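Local structure of ribokinase (Cryptococcus neoformans var. grubii serotype A, 6CW5) at residues A[19-24]-A[51-56]; A[280-285]-A[305-310]; A[170-175]-A[192-197]; A[55-60]-A[84-89]. The protein probably phosphorylates D-ribose at O-5, using ATP with a divalent cation, most likely magnesium, to give D-ribose 5-phosphate and ADP. One frame throughout, in Å; residues are numbered along the deposited sequence.

Contact 1: residues A[19-24]-A[51-56]; sequences GSVNID and KGANQA. With GOL (glycerol), chain B.
S20 meets the first turn of helix 51-61 through two hydrogen bonds. A53 N donates to S20 O over 2.8 Å; the donor lies nearly along the C=O axis, although the N-H itself points off line. G52 N donates to S20 OG at 3.3 Å, long but straight at 167°. A chi1 of 57°, between the backbone N and the carbonyl carbon, turns OG to the amino end of the helix. OG is also hydrogen-bonded to E146 OE1, which in addition takes the backbone N of K51, so one carboxylate oxygen ties serine and helix start together.

Apolar contact is slight. G52, without a side chain, lays its CA against the backbone, 4.1 Å from G19 C, and V21 CG2 rests on A53 CB.

Four polar side chains, N22, D24, K51 and N54, converge on a glycerol, probably from the crystallisation liquor. N22 ND2 donates almost perfectly in line to O2 (2.9 Å, 178°), and glycerol O2 in turn donates a hydrogen bond to D24 OD1 at 2.7 Å. Glycerol O1 donates to D24 OD2 and accepts a weak bond from N54 ND2. K51, its chain bent at chi2 and chi4, places NZ 3.1 Å from O3 while making its salt bridge to D281. E146 OE2 and G50 N complete the glycerol's hydrogen bonding.

N22, D24, K51 and N54 are predicted substrate residues, and KGAN belongs to the first PfkB signature. A polyol gripped by carboxylates, amides and an ammonium group is consistent with a pocket for sugar hydroxyls.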
loop_
_atom_site.group_PDB
_atom_site.type_symbol
_atom_site.label_atom_id
_atom_site.label_comp_id
_atom_site.label_asym_id
_atom_site.label_seq_id
_atom_site.Cartn_x
_atom_site.Cartn_y
_atom_site.Cartn_z
ATOM N N GLY A 19 4.104 11.637 -1.930
ATOM C CA GLY A 19 3.230 12.341 -1.003
ATOM C C GLY A 19 2.131 13.101 -1.707
ATOM O O GLY A 19 1.839 12.883 -2.877
ATOM N N SER A 20 1.532 14.003 -0.962
ATOM C CA SER A 20 0.249 14.595 -1.323
ATOM C C SER A 20 0.407 15.934 -2.020
ATOM O O SER A 20 1.398 16.646 -1.832
ATOM C CB SER A 20 -0.562 14.796 -0.038
ATOM O OG SER A 20 0.193 15.600 0.864
ATOM N N VAL A 21 -0.645 16.306 -2.763
ATOM C CA VAL A 21 -0.855 17.644 -3.295
ATOM C C VAL A 21 -2.242 18.077 -2.864
ATOM O O VAL A 21 -3.211 17.344 -3.082
ATOM C CB VAL A 21 -0.748 17.668 -4.825
ATOM C CG1 VAL A 21 -0.985 19.087 -5.377
ATOM C CG2 VAL A 21 0.618 17.128 -5.244
ATOM N N ASN A 22 -2.338 19.255 -2.243
ATOM C CA ASN A 22 -3.614 19.789 -1.789
ATOM C C ASN A 22 -3.841 21.163 -2.385
ATOM O O ASN A 22 -2.904 21.945 -2.579
ATOM C CB ASN A 22 -3.678 19.959 -0.266
ATOM C CG ASN A 22 -3.688 18.637 0.473
ATOM O OD1 ASN A 22 -4.156 17.629 -0.034
ATOM N ND2 ASN A 22 -3.217 18.664 1.687
ATOM N N ILE A 23 -5.102 21.452 -2.653
ATOM C CA ILE A 23 -5.540 22.838 -2.800
ATOM C C ILE A 23 -5.970 23.272 -1.406
ATOM O O ILE A 23 -6.919 22.718 -0.854
ATOM C CB ILE A 23 -6.667 22.972 -3.824
ATOM C CG1 ILE A 23 -6.135 22.539 -5.191
ATOM C CG2 ILE A 23 -7.184 24.420 -3.853
ATOM C CD1 ILE A 23 -7.205 22.488 -6.289
ATOM N N ASP A 24 -5.249 24.240 -0.825
ATOM C CA ASP A 24 -5.532 24.734 0.513
ATOM C C ASP A 24 -6.569 25.837 0.408
ATOM O O ASP A 24 -6.394 26.779 -0.360
ATOM C CB ASP A 24 -4.277 25.307 1.175
ATOM C CG ASP A 24 -3.264 24.224 1.577
ATOM O OD1 ASP A 24 -3.563 23.023 1.424
ATOM O OD2 ASP A 24 -2.187 24.613 2.063
ATOM N N LYS A 51 1.317 18.282 2.063
ATOM C CA LYS A 51 2.620 17.918 2.634
ATOM C C LYS A 51 3.635 17.571 1.538
ATOM O O LYS A 51 4.769 18.076 1.541
ATOM C CB LYS A 51 2.445 16.762 3.620
ATOM C CG LYS A 51 1.813 17.150 4.978
ATOM C CD LYS A 51 2.819 17.719 5.951
ATOM C CE LYS A 51 2.151 18.697 6.956
ATOM N NZ LYS A 51 1.623 19.904 6.180
ATOM N N GLY A 52 3.236 16.783 0.543
ATOM C CA GLY A 52 4.200 16.385 -0.475
ATOM C C GLY A 52 4.640 17.547 -1.349
ATOM O O GLY A 52 5.833 17.769 -1.562
ATOM N N ALA A 53 3.682 18.309 -1.877
ATOM C CA ALA A 53 4.049 19.427 -2.739
ATOM C C ALA A 53 4.855 20.496 -1.990
ATOM O O ALA A 53 5.820 21.059 -2.539
ATOM C CB ALA A 53 2.777 20.049 -3.340
ATOM N N ASN A 54 4.432 20.841 -0.767
ATOM C CA ASN A 54 5.143 21.852 0.021
ATOM C C ASN A 54 6.591 21.446 0.232
ATOM O O ASN A 54 7.515 22.258 0.075
ATOM C CB ASN A 54 4.502 22.044 1.409
ATOM C CG ASN A 54 3.187 22.789 1.380
ATOM O OD1 ASN A 54 2.829 23.405 0.389
ATOM N ND2 ASN A 54 2.461 22.739 2.497
ATOM N N GLN A 55 6.795 20.198 0.653
ATOM C CA GLN A 55 8.147 19.740 0.957
ATOM C C GLN A 55 8.972 19.605 -0.323
ATOM O O GLN A 55 10.152 19.959 -0.339
ATOM C CB GLN A 55 8.083 18.428 1.754
ATOM C CG GLN A 55 7.591 18.691 3.173
ATOM C CD GLN A 55 7.454 17.444 4.074
ATOM O OE1 GLN A 55 8.005 16.378 3.801
ATOM N NE2 GLN A 55 6.672 17.597 5.141
ATOM N N ALA A 56 8.356 19.157 -1.423
ATOM C CA ALA A 56 9.094 19.090 -2.689
ATOM C C ALA A 56 9.497 20.482 -3.159
ATOM O O ALA A 56 10.620 20.694 -3.644
ATOM C CB ALA A 56 8.245 18.400 -3.765
HETATM C C1 GOL B . -0.424 22.153 4.022
HETATM O O1 GOL B . -0.379 23.115 2.930
HETATM C C2 GOL B . -1.850 21.555 3.997
HETATM O O2 GOL B . -2.209 21.136 2.724
HETATM C C3 GOL B . -1.914 20.417 5.033
HETATM O O3 GOL B . -0.975 19.438 4.595
#

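Contact 2: residues A[280-285]-A[305-310]; sequences GDCFAG and LVACGI
The ring of F283 takes C308 SG at its edge, near the ring plane, with CD1 4.3 Å from the sulfur. L305 CD2 comes obliquely to the same ring, 4.4 Å from CE1. The ring extends beyond these two residues, to L301 and C304 of helix 297-311 and to I252 of strand 252-255, which L305 also touches.

C282 carries the other half of the contact. Its SG, turned anti to the backbone N (chi1 -175°), reaches across to the backbone of helix 297-311 and lies 3.9 Å from C308 CA; A307 CB is 4.4 Å from the same sulfur. The two cysteine sulfurs, C282 SG and C308 SG, stand 6.0 Å apart, far beyond disulfide length.

The segments belong to the consecutive helices 279-292 and 297-311, which form an antiparallel helical hairpin in the PfkB fold. Over these turns their axes approach to 8.7 Å, with 152° between the chain directions. Such spacing fits the small side chains C282, A307 and C308 between the axes: C308 CB comes 4.2 Å from F283 N.

Dispersion accounts for the contact, and polar chemistry lies on another side of helix 279-292. There D281, the predicted proton acceptor, pairs with K51, N54 and Q55. F283 approaches T246, of the ADP site, and C282 touches C311, a predicted potassium ligand.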
loop_
_atom_site.group_PDB
_atom_site.type_symbol
_atom_site.label_atom_id
_atom_site.label_comp_id
_atom_site.label_asym_id
_atom_site.label_seq_id
_atom_site.Cartn_x
_atom_site.Cartn_y
_atom_site.Cartn_z
ATOM N N GLY A 280 6.631 24.120 8.854
ATOM C CA GLY A 280 7.234 22.823 9.109
ATOM C C GLY A 280 7.599 22.112 7.819
ATOM O O GLY A 280 8.641 21.471 7.732
ATOM N N ASP A 281 6.741 22.227 6.793
ATOM C CA ASP A 281 7.066 21.633 5.495
ATOM C C ASP A 281 8.288 22.300 4.879
ATOM O O ASP A 281 9.153 21.628 4.304
ATOM C CB ASP A 281 5.868 21.745 4.549
ATOM C CG ASP A 281 4.693 20.912 5.015
ATOM O OD1 ASP A 281 4.928 19.942 5.763
ATOM O OD2 ASP A 281 3.550 21.222 4.663
ATOM N N CYS A 282 8.366 23.626 4.977
ATOM C CA CYS A 282 9.572 24.325 4.548
ATOM C C CYS A 282 10.802 23.745 5.232
ATOM O O CYS A 282 11.785 23.380 4.577
ATOM C CB CYS A 282 9.442 25.814 4.850
ATOM S SG CYS A 282 10.820 26.769 4.229
ATOM N N PHE A 283 10.757 23.637 6.558
ATOM C CA PHE A 283 11.891 23.085 7.286
ATOM C C PHE A 283 12.284 21.711 6.747
ATOM O O PHE A 283 13.463 21.449 6.475
ATOM C CB PHE A 283 11.563 23.012 8.780
ATOM C CG PHE A 283 12.691 22.484 9.606
ATOM C CD1 PHE A 283 13.647 23.345 10.109
ATOM C CD2 PHE A 283 12.805 21.129 9.868
ATOM C CE1 PHE A 283 14.704 22.855 10.869
ATOM C CE2 PHE A 283 13.857 20.642 10.610
ATOM C CZ PHE A 283 14.801 21.511 11.118
ATOM N N ALA A 284 11.301 20.825 6.558
ATOM C CA ALA A 284 11.600 19.462 6.125
ATOM C C ALA A 284 12.306 19.439 4.772
ATOM O O ALA A 284 13.289 18.714 4.580
ATOM C CB ALA A 284 10.309 18.648 6.054
ATOM N N GLY A 285 11.794 20.196 3.800
ATOM C CA GLY A 285 12.440 20.216 2.497
ATOM C C GLY A 285 13.837 20.826 2.533
ATOM O O GLY A 285 14.763 20.321 1.895
ATOM N N LEU A 305 16.862 26.904 9.566
ATOM C CA LEU A 305 16.293 27.852 10.518
ATOM C C LEU A 305 16.081 29.218 9.882
ATOM O O LEU A 305 15.043 29.856 10.099
ATOM C CB LEU A 305 17.198 27.952 11.747
ATOM C CG LEU A 305 17.071 26.678 12.581
ATOM C CD1 LEU A 305 18.013 26.681 13.777
ATOM C CD2 LEU A 305 15.638 26.536 13.035
ATOM N N VAL A 306 17.047 29.681 9.090
ATOM C CA VAL A 306 16.888 30.956 8.396
ATOM C C VAL A 306 15.760 30.877 7.370
ATOM O O VAL A 306 14.963 31.813 7.236
ATOM C CB VAL A 306 18.218 31.379 7.751
ATOM C CG1 VAL A 306 18.033 32.644 6.923
ATOM C CG2 VAL A 306 19.268 31.590 8.831
ATOM N N ALA A 307 15.659 29.753 6.652
ATOM C CA ALA A 307 14.671 29.636 5.582
ATOM C C ALA A 307 13.250 29.642 6.129
ATOM O O ALA A 307 12.414 30.447 5.701
ATOM C CB ALA A 307 14.921 28.366 4.770
ATOM N N CYS A 308 12.951 28.748 7.074
ATOM C CA CYS A 308 11.590 28.685 7.596
ATOM C C CYS A 308 11.230 29.913 8.427
ATOM O O CYS A 308 10.039 30.205 8.592
ATOM C CB CYS A 308 11.392 27.401 8.406
ATOM S SG CYS A 308 12.147 27.371 10.041
ATOM N N GLY A 309 12.222 30.640 8.949
ATOM C CA GLY A 309 11.931 31.929 9.557
ATOM C C GLY A 309 11.399 32.927 8.544
ATOM O O GLY A 309 10.425 33.639 8.809
ATOM N N ILE A 310 12.033 32.985 7.369
ATOM C CA ILE A 310 11.492 33.744 6.245
ATOM C C ILE A 310 10.096 33.249 5.894
ATOM O O ILE A 310 9.192 34.042 5.603
ATOM C CB ILE A 310 12.448 33.639 5.041
ATOM C CG1 ILE A 310 13.766 34.356 5.334
ATOM C CG2 ILE A 310 11.796 34.170 3.773
ATOM C CD1 ILE A 310 14.856 34.049 4.328
#

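Contact 3: residues A[170-175]-A[192-197]; sequences FNPSPM and LIVNEG
F170 and I193 are joined by a backbone hydrogen bond of parallel sheet: I193 N donates to F170 O at 2.9 Å and 176°. In that pattern the next amide along the first strand, at residue 172, would donate to I193 O, but P172 has no N-H. The side chain of N171 supplies the donor instead, its ND2 bonding I193 O at 2.9 Å. The approach is not ideal, since ND2 sits 39° out of the carbonyl plane and the oxygen is tilted from the amide plane of N171. N171 CA adds a CA-H...O contact to I193 O at 3.5 Å, and P172 CD presses on that oxygen at 3.4 Å. The other amide atom, N171 OD1, accepts a weak bond from Q55 NE2.

Strands 167-170 and 191-195 are neighbours in the central sheet of the PfkB fold, linked by a beta-alpha-beta crossover through helix 178-183. The first strand ends here: P172 centres an inverse gamma turn, with S173 N weakly bonded to N171 O, and P174 follows a cis peptide bond, its O taken by N145 ND2.

Around the turn the packing is apolar. The P172 ring crosses L192 and V194 at about right angles, with CD 3.7 Å from L192 CD1 and CG 3.7 Å from V194 CG1. P172 N lies 4.1 Å above the F170 ring, over its centre, and F170 also stacks with F184.

Beyond the strand, N195 of the ADP site is the N-cap of helix 196-205, its OD1 accepting from E198 N.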
loop_
_atom_site.group_PDB
_atom_site.type_symbol
_atom_site.label_atom_id
_atom_site.label_comp_id
_atom_site.label_asym_id
_atom_site.label_seq_id
_atom_site.Cartn_x
_atom_site.Cartn_y
_atom_site.Cartn_z
ATOM N N PHE A 170 10.855 10.933 7.289
ATOM C CA PHE A 170 9.415 10.741 7.464
ATOM C C PHE A 170 8.867 11.794 8.412
ATOM O O PHE A 170 9.467 12.060 9.456
ATOM C CB PHE A 170 9.174 9.350 8.015
ATOM C CG PHE A 170 7.743 9.039 8.394
ATOM C CD1 PHE A 170 6.702 9.194 7.488
ATOM C CD2 PHE A 170 7.468 8.464 9.637
ATOM C CE1 PHE A 170 5.406 8.835 7.828
ATOM C CE2 PHE A 170 6.175 8.130 9.989
ATOM C CZ PHE A 170 5.139 8.291 9.074
ATOM N N ASN A 171 7.728 12.383 8.049
ATOM C CA ASN A 171 7.024 13.355 8.886
ATOM C C ASN A 171 5.619 12.795 9.109
ATOM O O ASN A 171 4.811 12.744 8.158
ATOM C CB ASN A 171 7.024 14.704 8.159
ATOM C CG ASN A 171 6.225 15.801 8.858
ATOM O OD1 ASN A 171 5.563 16.600 8.181
ATOM N ND2 ASN A 171 6.327 15.894 10.186
ATOM N N PRO A 172 5.286 12.300 10.302
ATOM C CA PRO A 172 3.983 11.593 10.453
ATOM C C PRO A 172 2.798 12.538 10.579
ATOM O O PRO A 172 2.229 12.760 11.660
ATOM C CB PRO A 172 4.184 10.772 11.724
ATOM C CG PRO A 172 5.206 11.634 12.560
ATOM C CD PRO A 172 6.118 12.262 11.530
ATOM N N SER A 173 2.412 13.117 9.442
ATOM C CA SER A 173 1.350 14.130 9.410
ATOM C C SER A 173 0.385 13.806 8.279
ATOM O O SER A 173 0.805 13.754 7.111
ATOM C CB SER A 173 1.929 15.533 9.214
ATOM O OG SER A 173 0.860 16.471 9.089
ATOM N N PRO A 174 -0.910 13.644 8.553
ATOM C CA PRO A 174 -1.524 13.648 9.900
ATOM C C PRO A 174 -1.063 12.456 10.717
ATOM O O PRO A 174 -0.537 11.534 10.133
ATOM C CB PRO A 174 -3.018 13.539 9.602
ATOM C CG PRO A 174 -3.077 12.885 8.198
ATOM C CD PRO A 174 -1.906 13.481 7.478
ATOM N N MET A 175 -1.259 12.471 12.039
ATOM C CA MET A 175 -0.708 11.414 12.878
ATOM C C MET A 175 -1.345 10.058 12.563
ATOM O O MET A 175 -2.547 9.960 12.260
ATOM C CB MET A 175 -0.906 11.783 14.365
ATOM C CG MET A 175 -0.282 10.793 15.372
ATOM S SD MET A 175 1.399 10.336 15.055
ATOM C CE MET A 175 2.217 11.954 15.109
ATOM N N LEU A 192 13.402 10.852 11.390
ATOM C CA LEU A 192 12.037 11.213 11.758
ATOM C C LEU A 192 12.008 12.708 12.044
ATOM O O LEU A 192 12.819 13.197 12.835
ATOM C CB LEU A 192 11.589 10.429 12.999
ATOM C CG LEU A 192 10.299 10.886 13.702
ATOM C CD1 LEU A 192 9.073 10.487 12.841
ATOM C CD2 LEU A 192 10.197 10.253 15.095
ATOM N N ILE A 193 11.061 13.427 11.437
ATOM C CA ILE A 193 10.856 14.847 11.711
ATOM C C ILE A 193 9.488 15.005 12.359
ATOM O O ILE A 193 8.461 14.683 11.743
ATOM C CB ILE A 193 10.944 15.711 10.446
ATOM C CG1 ILE A 193 12.267 15.504 9.731
ATOM C CG2 ILE A 193 10.825 17.199 10.836
ATOM C CD1 ILE A 193 12.423 16.457 8.526
ATOM N N VAL A 194 9.472 15.525 13.585
ATOM C CA VAL A 194 8.244 15.760 14.348
ATOM C C VAL A 194 8.324 17.119 15.024
ATOM O O VAL A 194 9.405 17.677 15.201
ATOM C CB VAL A 194 8.029 14.679 15.438
ATOM C CG1 VAL A 194 7.615 13.355 14.782
ATOM C CG2 VAL A 194 9.315 14.490 16.313
ATOM N N ASN A 195 7.152 17.650 15.438
ATOM C CA ASN A 195 7.109 18.712 16.436
ATOM C C ASN A 195 6.877 18.074 17.804
ATOM O O ASN A 195 6.719 16.859 17.914
ATOM C CB ASN A 195 6.035 19.760 16.081
ATOM C CG ASN A 195 4.628 19.161 15.979
ATOM O OD1 ASN A 195 4.257 18.303 16.771
ATOM N ND2 ASN A 195 3.846 19.610 14.991
ATOM N N GLU A 196 6.873 18.888 18.878
ATOM C CA GLU A 196 6.843 18.266 20.202
ATOM C C GLU A 196 5.550 17.491 20.446
ATOM O O GLU A 196 5.558 16.488 21.168
ATOM C CB GLU A 196 7.048 19.306 21.307
ATOM C CG GLU A 196 5.889 20.268 21.475
ATOM C CD GLU A 196 5.907 21.447 20.511
ATOM O OE1 GLU A 196 6.644 21.419 19.500
ATOM O OE2 GLU A 196 5.169 22.424 20.784
ATOM N N GLY A 197 4.432 17.917 19.858
ATOM C CA GLY A 197 3.200 17.163 20.054
ATOM C C GLY A 197 3.229 15.810 19.359
ATOM O O GLY A 197 2.708 14.818 19.884
#

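Contact 4: residues A[55-60]-A[84-89]; sequences QAFAVA and ESAGVG
V88 meets A56 and A60, and A86 meets F57, from either flank of G87 in the Schellman motif that closes helix 77-85. The motif rests on G87, whose phi is +100° and whose N returns to E84 O at 3.0 Å; this turn brings both neighbouring side chains toward helix 51-61.

V88 straddles A56 and A60, which are one helical turn apart. CG1, anti to the backbone N (chi1 178°), faces A56 CB at 4.0 Å. CG2, beside that N, lies across the turn and touches A60 CB at 3.6 Å and the carbonyl A56 O at 3.6 Å. V88 and A60 both touch V66, and V88 reaches L68 as well, so this valine is packed between the helix and strand 66-73 of the central sheet. Backbone bonds from G89 to V66 and L68 continue the chain along that strand.

On the other side the F57 ring reaches A86, whose methyl comes at an oblique angle to the ring. Its nearest atom is F57 CE1, 3.3 Å from A86 CB, with CD1 at 3.7 Å and CZ at 3.9 Å. Between these two pairings, A60 CB also stands 3.5 Å from A86 O.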
loop_
_atom_site.group_PDB
_atom_site.type_symbol
_atom_site.label_atom_id
_atom_site.label_comp_id
_atom_site.label_asym_id
_atom_site.label_seq_id
_atom_site.Cartn_x
_atom_site.Cartn_y
_atom_site.Cartn_z
ATOM N N GLN A 55 6.795 20.198 0.653
ATOM C CA GLN A 55 8.147 19.740 0.957
ATOM C C GLN A 55 8.972 19.605 -0.323
ATOM O O GLN A 55 10.152 19.959 -0.339
ATOM C CB GLN A 55 8.083 18.428 1.754
ATOM C CG GLN A 55 7.591 18.691 3.173
ATOM C CD GLN A 55 7.454 17.444 4.074
ATOM O OE1 GLN A 55 8.005 16.378 3.801
ATOM N NE2 GLN A 55 6.672 17.597 5.141
ATOM N N ALA A 56 8.356 19.157 -1.423
ATOM C CA ALA A 56 9.094 19.090 -2.689
ATOM C C ALA A 56 9.497 20.482 -3.159
ATOM O O ALA A 56 10.620 20.694 -3.644
ATOM C CB ALA A 56 8.245 18.400 -3.765
ATOM N N PHE A 57 8.567 21.427 -3.066
ATOM C CA PHE A 57 8.838 22.810 -3.432
ATOM C C PHE A 57 10.011 23.370 -2.634
ATOM O O PHE A 57 10.839 24.123 -3.164
ATOM C CB PHE A 57 7.575 23.633 -3.182
ATOM C CG PHE A 57 7.547 24.918 -3.912
ATOM C CD1 PHE A 57 7.188 24.957 -5.253
ATOM C CD2 PHE A 57 7.880 26.103 -3.269
ATOM C CE1 PHE A 57 7.144 26.169 -5.932
ATOM C CE2 PHE A 57 7.861 27.310 -3.952
ATOM C CZ PHE A 57 7.486 27.342 -5.281
ATOM N N ALA A 58 10.076 23.035 -1.343
ATOM C CA ALA A 58 11.162 23.527 -0.501
ATOM C C ALA A 58 12.484 22.868 -0.857
ATOM O O ALA A 58 13.521 23.536 -0.864
ATOM C CB ALA A 58 10.824 23.305 0.978
ATOM N N VAL A 59 12.478 21.568 -1.170
ATOM C CA VAL A 59 13.726 20.947 -1.626
ATOM C C VAL A 59 14.235 21.682 -2.851
ATOM O O VAL A 59 15.409 22.047 -2.939
ATOM C CB VAL A 59 13.535 19.441 -1.912
ATOM C CG1 VAL A 59 14.832 18.846 -2.496
ATOM C CG2 VAL A 59 13.149 18.685 -0.645
ATOM N N ALA A 60 13.332 21.948 -3.803
ATOM C CA ALA A 60 13.715 22.622 -5.038
ATOM C C ALA A 60 14.195 24.044 -4.774
ATOM O O ALA A 60 15.207 24.483 -5.326
ATOM C CB ALA A 60 12.532 22.619 -6.011
ATOM N N GLU A 84 6.421 22.580 -11.428
ATOM C CA GLU A 84 7.349 22.516 -12.550
ATOM C C GLU A 84 8.135 23.813 -12.697
ATOM O O GLU A 84 9.334 23.785 -13.013
ATOM C CB GLU A 84 6.589 22.186 -13.839
ATOM C CG GLU A 84 6.013 20.775 -13.801
ATOM C CD GLU A 84 4.903 20.529 -14.809
ATOM O OE1 GLU A 84 4.398 21.508 -15.392
ATOM O OE2 GLU A 84 4.536 19.349 -15.013
ATOM N N SER A 85 7.492 24.963 -12.475
ATOM C CA SER A 85 8.241 26.203 -12.646
ATOM C C SER A 85 9.307 26.359 -11.572
ATOM O O SER A 85 10.273 27.094 -11.776
ATOM C CB SER A 85 7.308 27.418 -12.657
ATOM O OG SER A 85 6.839 27.701 -11.351
ATOM N N ALA A 86 9.169 25.676 -10.445
ATOM C CA ALA A 86 10.203 25.714 -9.418
ATOM C C ALA A 86 11.306 24.679 -9.622
ATOM O O ALA A 86 12.283 24.689 -8.874
ATOM C CB ALA A 86 9.581 25.518 -8.037
ATOM N N GLY A 87 11.185 23.799 -10.613
ATOM C CA GLY A 87 12.190 22.786 -10.859
ATOM C C GLY A 87 11.854 21.408 -10.325
ATOM O O GLY A 87 12.678 20.496 -10.465
ATOM N N VAL A 88 10.677 21.231 -9.726
ATOM C CA VAL A 88 10.258 19.926 -9.214
ATOM C C VAL A 88 9.863 19.032 -10.383
ATOM O O VAL A 88 9.044 19.419 -11.226
ATOM C CB VAL A 88 9.093 20.081 -8.231
ATOM C CG1 VAL A 88 8.608 18.726 -7.732
ATOM C CG2 VAL A 88 9.506 20.985 -7.074
ATOM N N GLY A 89 10.435 17.833 -10.435
ATOM C CA GLY A 89 10.063 16.901 -11.486
ATOM C C GLY A 89 8.683 16.326 -11.233
ATOM O O GLY A 89 8.330 15.982 -10.106
#

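How the contacts relate
Helix 51-61 connects the set: its first turn belongs to contact 1, the next turns to contact 4, and Q55 and A56 to both. The predicted catalytic D281 of contact 2 meets this helix three times: D281 OD2 is 2.8 Å from K51 NZ in a salt bridge and 2.9 Å from N54 ND2, and D281 OD1 is 3.0 Å from Q55 NE2. The glycerol is bound within contact 1; contacts 2 and 3 reach this site through D281 and N171, and I193 CD1 of contact 3 packs 3.9 Å from A284 CB of contact 2. The centres of contacts 1, 2 and 3 are about 15 Å apart, while contact 4 lies about 11 Å, centre to centre, from contact 1 along the same helix.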